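PDB 6FRL: tryptophan halogenase superfamily from Brevundimonas sp. BAL3, which is a flavin-dependent halogenase that prefers bromination over chlorination, probably acting on aromatic substrates. Local coordinates for residues Q32-A37 and A367-R372. Sequence-based numbering, arbitrary orientation.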
ATOM      1  N   GLN B  32      -2.682   2.646  27.670  1.00 27.94           N
ATOM      2  CA  GLN B  32      -3.121   3.912  27.031  1.00 27.38           C
ATOM      3  C   GLN B  32      -4.389   3.740  26.173  1.00 27.77           C
ATOM      4  O   GLN B  32      -5.268   4.573  26.181  1.00 25.46           O
ATOM      5  CB  GLN B  32      -2.022   4.496  26.126  1.00 25.13           C
ATOM      6  CG  GLN B  32      -2.432   5.752  25.335  1.00 22.56           C
ATOM      7  CD  GLN B  32      -2.266   7.014  26.120  1.00 23.27           C
ATOM      8  OE1 GLN B  32      -2.652   7.093  27.297  1.00 23.06           O
ATOM      9  NE2 GLN B  32      -1.669   8.027  25.490  1.00 22.24           N
ATOM     10  N   HIS B  33      -4.422   2.671  25.396  1.00 28.32           N
ATOM     11  CA  HIS B  33      -5.483   2.459  24.430  1.00 29.64           C
ATOM     12  C   HIS B  33      -6.831   2.138  25.101  1.00 29.73           C
ATOM     13  O   HIS B  33      -7.855   2.512  24.604  1.00 29.97           O
ATOM     14  CB  HIS B  33      -5.059   1.334  23.511  1.00 30.43           C
ATOM     15  CG  HIS B  33      -5.932   1.152  22.324  1.00 31.12           C
ATOM     16  ND1 HIS B  33      -6.558  -0.050  22.025  1.00 32.67           N
ATOM     17  CD2 HIS B  33      -6.235   2.000  21.322  1.00 30.32           C
ATOM     18  CE1 HIS B  33      -7.214   0.081  20.887  1.00 33.72           C
ATOM     19  NE2 HIS B  33      -7.041   1.317  20.446  1.00 33.65           N
ATOM     20  N   PHE B  34      -6.794   1.430  26.227  1.00 31.71           N
ATOM     21  CA  PHE B  34      -7.969   1.060  27.001  1.00 31.50           C
ATOM     22  C   PHE B  34      -7.960   1.763  28.384  1.00 31.58           C
ATOM     23  O   PHE B  34      -8.425   1.166  29.378  1.00 32.21           O
ATOM     24  CB  PHE B  34      -7.962  -0.472  27.241  1.00 31.94           C
ATOM     25  CG  PHE B  34      -8.192  -1.310  26.016  1.00 29.50           C
ATOM     26  CD1 PHE B  34      -9.455  -1.391  25.448  1.00 29.30           C
ATOM     27  CD2 PHE B  34      -7.173  -2.085  25.470  1.00 30.35           C
ATOM     28  CE1 PHE B  34      -9.691  -2.208  24.336  1.00 29.15           C
ATOM     29  CE2 PHE B  34      -7.401  -2.882  24.338  1.00 29.87           C
ATOM     30  CZ  PHE B  34      -8.654  -2.931  23.760  1.00 28.47           C
ATOM     31  N   ARG B  35      -7.471   3.014  28.457  1.00 30.79           N
ATOM     32  CA  ARG B  35      -7.202   3.701  29.750  1.00 30.46           C
ATOM     33  C   ARG B  35      -8.392   3.752  30.724  1.00 31.85           C
ATOM     34  O   ARG B  35      -8.256   3.349  31.881  1.00 27.97           O
ATOM     35  CB  ARG B  35      -6.634   5.125  29.539  1.00 28.53           C
ATOM     36  CG  ARG B  35      -5.966   5.718  30.801  1.00 26.59           C
ATOM     37  CD  ARG B  35      -5.178   6.989  30.460  1.00 24.50           C
ATOM     38  NE  ARG B  35      -3.818   6.780  29.960  1.00 22.60           N
ATOM     39  CZ  ARG B  35      -2.775   6.428  30.709  1.00 25.50           C
ATOM     40  NH1 ARG B  35      -2.897   6.206  32.007  1.00 26.83           N
ATOM     41  NH2 ARG B  35      -1.579   6.274  30.170  1.00 27.30           N
ATOM     42  N   THR B  36      -9.548   4.201  30.237  1.00 33.84           N
ATOM     43  CA  THR B  36     -10.768   4.340  31.060  1.00 36.45           C
ATOM     44  C   THR B  36     -11.822   3.242  30.821  1.00 38.47           C
ATOM     45  O   THR B  36     -13.003   3.448  31.116  1.00 46.08           O
ATOM     46  CB  THR B  36     -11.448   5.704  30.784  1.00 37.56           C
ATOM     47  OG1 THR B  36     -11.981   5.708  29.449  1.00 39.76           O
ATOM     48  CG2 THR B  36     -10.436   6.861  30.927  1.00 36.00           C
ATOM     49  N   ALA B  37     -11.418   2.088  30.295  1.00 38.31           N
ATOM     50  CA  ALA B  37     -12.325   0.965  30.058  1.00 38.05           C
ATOM     51  C   ALA B  37     -12.159  -0.030  31.180  1.00 37.75           C
ATOM     52  O   ALA B  37     -11.114  -0.044  31.830  1.00 40.83           O
ATOM     53  CB  ALA B  37     -12.019   0.301  28.725  1.00 39.06           C
ATOM     54  N   ALA B 367      -5.651  -3.133  16.271  1.00 29.32           N
ATOM     55  CA  ALA B 367      -6.528  -3.045  15.070  1.00 29.17           C
ATOM     56  C   ALA B 367      -7.505  -4.253  14.921  1.00 28.91           C
ATOM     57  O   ALA B 367      -8.604  -4.115  14.371  1.00 29.09           O
ATOM     58  CB  ALA B 367      -5.670  -2.868  13.804  1.00 28.22           C
ATOM     59  N   LEU B 368      -7.086  -5.419  15.416  1.00 29.51           N
ATOM     60  CA  LEU B 368      -7.878  -6.647  15.350  1.00 30.88           C
ATOM     61  C   LEU B 368      -8.243  -7.159  16.735  1.00 32.00           C
ATOM     62  O   LEU B 368      -8.529  -8.347  16.873  1.00 39.51           O
ATOM     63  CB  LEU B 368      -7.125  -7.740  14.556  1.00 30.05           C
ATOM     64  CG  LEU B 368      -6.738  -7.407  13.111  1.00 30.22           C
ATOM     65  CD1 LEU B 368      -5.730  -8.400  12.544  1.00 28.54           C
ATOM     66  CD2 LEU B 368      -7.964  -7.352  12.214  1.00 29.23           C
ATOM     67  N   PHE B 369      -8.273  -6.291  17.754  1.00 31.63           N
ATOM     68  CA  PHE B 369      -8.592  -6.736  19.140  1.00 30.27           C
ATOM     69  C   PHE B 369      -9.869  -7.560  19.184  1.00 29.02           C
ATOM     70  O   PHE B 369     -10.880  -7.156  18.623  1.00 28.67           O
ATOM     71  CB  PHE B 369      -8.690  -5.586  20.165  1.00 26.74           C
ATOM     72  CG  PHE B 369      -8.415  -6.019  21.590  1.00 25.23           C
ATOM     73  CD1 PHE B 369      -7.121  -6.130  22.048  1.00 24.97           C
ATOM     74  CD2 PHE B 369      -9.455  -6.306  22.468  1.00 25.57           C
ATOM     75  CE1 PHE B 369      -6.851  -6.524  23.350  1.00 25.76           C
ATOM     76  CE2 PHE B 369      -9.202  -6.708  23.765  1.00 26.26           C
ATOM     77  CZ  PHE B 369      -7.904  -6.831  24.213  1.00 26.19           C
ATOM     78  N   PRO B 370      -9.808  -8.722  19.815  1.00 29.07           N
ATOM     79  CA  PRO B 370     -10.936  -9.633  19.748  1.00 31.30           C
ATOM     80  C   PRO B 370     -11.946  -9.443  20.890  1.00 31.52           C
ATOM     81  O   PRO B 370     -11.711  -8.661  21.811  1.00 34.62           O
ATOM     82  CB  PRO B 370     -10.246 -10.997  19.923  1.00 32.65           C
ATOM     83  CG  PRO B 370      -9.178 -10.708  20.937  1.00 31.18           C
ATOM     84  CD  PRO B 370      -8.705  -9.289  20.627  1.00 29.43           C
ATOM     85  N   ASP B 371     -13.061 -10.170  20.792  1.00 32.34           N
ATOM     86  CA  ASP B 371     -13.900 -10.507  21.926  1.00 31.92           C
ATOM     87  C   ASP B 371     -13.737 -12.016  22.291  1.00 32.58           C
ATOM     88  O   ASP B 371     -12.884 -12.738  21.721  1.00 30.18           O
ATOM     89  CB  ASP B 371     -15.359 -10.084  21.701  1.00 34.49           C
ATOM     90  CG  ASP B 371     -16.093 -10.931  20.675  1.00 36.57           C
ATOM     91  OD1 ASP B 371     -15.674 -12.089  20.335  1.00 41.78           O
ATOM     92  OD2 ASP B 371     -17.103 -10.402  20.190  1.00 36.49           O
ATOM     93  N   ARG B 372     -14.532 -12.472  23.267  1.00 33.72           N
ATOM     94  CA  ARG B 372     -14.354 -13.782  23.874  1.00 35.31           C
ATOM     95  C   ARG B 372     -14.779 -14.944  23.008  1.00 33.39           C
ATOM     96  O   ARG B 372     -14.473 -16.081  23.370  1.00 29.06           O
ATOM     97  CB  ARG B 372     -15.053 -13.848  25.221  1.00 38.61           C
ATOM     98  CG  ARG B 372     -14.341 -13.010  26.285  1.00 41.39           C
ATOM     99  CD  ARG B 372     -15.206 -12.814  27.507  1.00 40.04           C
ATOM    100  NE  ARG B 372     -15.653 -14.079  28.037  1.00 40.57           N
ATOM    101  CZ  ARG B 372     -16.608 -14.225  28.953  1.00 46.40           C
ATOM    102  NH1 ARG B 372     -17.224 -13.180  29.470  1.00 49.82           N
ATOM    103  NH2 ARG B 372     -16.948 -15.439  29.366  1.00 50.79           N
TER
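The rings of F34 and F369 meet in an edge-to-face pair that joins the end of helix 20-33, the helix of the Rossmann-type βαβ unit formed with strands 13-17 and 40-45 that in this family probably holds the flavin, to the loop between helices 354-367 and 376-402. Along the first segment, Q32, in the last turn of the helix, pairs with R35: its OE1 accepts from R35 NE at 2.9 Å and, less directly, from R35 NH2 at 3.2 Å, the long arginine folding back alongside Q32 to meet this one oxygen with the edge of its guanidinium group. H33 sets ND1 above one face of the F34 ring, toward its rim, 3.8 Å from the plane. F34 leaves helical geometry and opens the type I turn that ends at A37, closed by A37 N to F34 O. Its CG lies anti to the carbonyl carbon (chi1 -69°), sending the ring toward the loop. There the planes of F34 and F369 meet at 57° with centroids 4.7 Å apart. A flat, apolar side chain suits both positions, which are buried and also covered by P466 of the second subunit. On the facing side, F369 extends with CG anti to the backbone N (chi1 -155°), its ring held between F34 and P370, whose CD sits 3.4 Å above the other face, toward the rim. With an alanine here in place of F369, the F34 edge is likely to lose the aromatic face it rests on, and a gap would probably open beside P370. The tilt brings F34 CZ over the centre of the F369 ring, 3.7 Å from F369 CD2.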